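Local coordinates for uncharacterized protein MG296 homolog (Mycoplasma pneumoniae, PDB 2I15) that is of unknown function but folds as an all-alpha protein of the Mg296 family and assembles with further copies of itself, at residues L110-T113 and D117-R120. Sequence-based numbering, arbitrary orientation.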
ATOM      1  N   LEU A 110       8.765  -7.447  14.448  1.00 28.53           N
ATOM      2  CA  LEU A 110       9.213  -6.647  15.579  1.00 28.33           C
ATOM      3  C   LEU A 110       8.124  -6.705  16.650  1.00 29.13           C
ATOM      4  O   LEU A 110       8.385  -6.984  17.824  1.00 27.97           O
ATOM      5  CB  LEU A 110       9.416  -5.194  15.135  1.00 18.03           C
ATOM      6  CG  LEU A 110      10.623  -4.833  14.274  1.00 16.77           C
ATOM      7  CD1 LEU A 110      10.545  -3.373  13.889  1.00 16.62           C
ATOM      8  CD2 LEU A 110      11.909  -5.113  15.044  1.00 16.71           C
ATOM      9  N   ALA A 111       6.897  -6.428  16.217  1.00 34.53           N
ATOM     10  CA  ALA A 111       5.734  -6.433  17.087  1.00 34.24           C
ATOM     11  C   ALA A 111       5.512  -7.801  17.699  1.00 35.17           C
ATOM     12  O   ALA A 111       5.285  -7.912  18.903  1.00 36.14           O
ATOM     13  CB  ALA A 111       4.498  -5.996  16.310  1.00 19.97           C
ATOM     14  N   ILE A 112       5.567  -8.844  16.874  1.00 33.24           N
ATOM     15  CA  ILE A 112       5.370 -10.201  17.378  1.00 32.98           C
ATOM     16  C   ILE A 112       6.418 -10.432  18.462  1.00 33.01           C
ATOM     17  O   ILE A 112       6.129 -10.925  19.559  1.00 32.45           O
ATOM     18  CB  ILE A 112       5.585 -11.266  16.277  1.00 36.96           C
ATOM     19  CG1 ILE A 112       4.738 -10.947  15.049  1.00 36.86           C
ATOM     20  CG2 ILE A 112       5.200 -12.643  16.802  1.00 35.52           C
ATOM     21  CD1 ILE A 112       3.269 -11.051  15.294  1.00 37.76           C
ATOM     22  N   THR A 113       7.640 -10.034  18.135  1.00 27.63           N
ATOM     23  CA  THR A 113       8.772 -10.199  19.020  1.00 28.30           C
ATOM     24  C   THR A 113       8.687  -9.432  20.338  1.00 29.95           C
ATOM     25  O   THR A 113       9.099  -9.945  21.375  1.00 28.72           O
ATOM     26  CB  THR A 113      10.077  -9.842  18.275  1.00 25.01           C
ATOM     27  OG1 THR A 113      10.060 -10.495  17.001  1.00 25.18           O
ATOM     28  CG2 THR A 113      11.295 -10.330  19.044  1.00 20.39           C
ATOM     29  N   ASP A 117       0.753  -5.622  20.200  1.00 32.88           N
ATOM     30  CA  ASP A 117      -0.326  -5.873  19.266  1.00 34.35           C
ATOM     31  C   ASP A 117       0.099  -5.435  17.875  1.00 32.25           C
ATOM     32  O   ASP A 117       0.257  -4.235  17.622  1.00 32.20           O
ATOM     33  CB  ASP A 117      -1.578  -5.098  19.671  1.00106.56           C
ATOM     34  CG  ASP A 117      -2.797  -5.987  19.786  1.00110.73           C
ATOM     35  OD1 ASP A 117      -3.262  -6.526  18.750  1.00113.88           O
ATOM     36  OD2 ASP A 117      -3.297  -6.152  20.920  1.00113.42           O
ATOM     37  N   VAL A 118       0.313  -6.383  16.969  1.00 45.21           N
ATOM     38  CA  VAL A 118       0.640  -5.981  15.612  1.00 44.44           C
ATOM     39  C   VAL A 118      -0.587  -5.118  15.336  1.00 45.87           C
ATOM     40  O   VAL A 118      -1.606  -5.255  16.018  1.00 48.43           O
ATOM     41  CB  VAL A 118       0.662  -7.183  14.648  1.00 28.18           C
ATOM     42  CG1 VAL A 118       0.943  -6.707  13.259  1.00 28.18           C
ATOM     43  CG2 VAL A 118       1.728  -8.179  15.072  1.00 28.74           C
ATOM     44  N   GLY A 119      -0.533  -4.224  14.371  1.00 31.49           N
ATOM     45  CA  GLY A 119      -1.712  -3.404  14.181  1.00 30.24           C
ATOM     46  C   GLY A 119      -1.547  -2.133  14.994  1.00 29.03           C
ATOM     47  O   GLY A 119      -1.478  -1.040  14.427  1.00 28.05           O
ATOM     48  N   ARG A 120      -1.478  -2.243  16.318  1.00 25.03           N
ATOM     49  CA  ARG A 120      -1.292  -1.024  17.111  1.00 27.97           C
ATOM     50  C   ARG A 120       0.140  -0.520  16.888  1.00 26.15           C
ATOM     51  O   ARG A 120       0.393   0.691  16.755  1.00 23.70           O
ATOM     52  CB  ARG A 120      -1.521  -1.266  18.601  1.00 89.08           C
ATOM     53  CG  ARG A 120      -1.439   0.030  19.402  1.00 97.07           C
ATOM     54  CD  ARG A 120      -1.404  -0.216  20.905  1.00102.16           C
ATOM     55  NE  ARG A 120      -2.572   0.353  21.567  1.00108.02           N
ATOM     56  CZ  ARG A 120      -3.824  -0.024  21.328  1.00110.88           C
ATOM     57  NH1 ARG A 120      -4.069  -0.979  20.440  1.00111.71           N
ATOM     58  NH2 ARG A 120      -4.827   0.554  21.977  1.00111.86           N
TER
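Val118 places one methyl, CG2, against Ala111 and Ile112, where the C-terminal turn of helix 92-113 packs on the short connection into helix 120-128 of this all-alpha protein. Two distances define the apolar contact: Val118 CG2 lies 3.7 Å from Ala111 CB and 3.3 Å from Ile112 CD1, the latter close for two methyl carbons. The backbones are near each other at the same point, Ala111 CA and Val118 CA being 5.3 Å apart, and the methyl of Ala111 is directed toward the loop. Ile112 gets there differently. Its CB leaves the helix away from the loop, but CG1 sits beside the backbone N (chi1 -52°) and the second torsion (chi2 -66°) folds CD1 back to Val118. On the loop side, the Val118 rotamer sets CG1 anti to the backbone N (chi1 178°), which puts CG2 anti to the carbonyl carbon, on the side of the helix. Ala111 is buried and also packs on Tyr121 of helix 120-128, whereas Ile112 is exposed and borders Asn33 of the second subunit. Nearby, Thr113 OG1 hydrogen-bonds Ala109 O and Asn33 ND2 of that second subunit, so this helix end also takes part in the subunit interface. Beyond Val118, Gly119 takes the N-cap position, and Arg120 N makes two weak hydrogen bonds at the start of the next helix, to Asp117 O at 2.9 Å and to Val118 O at 3.0 Å.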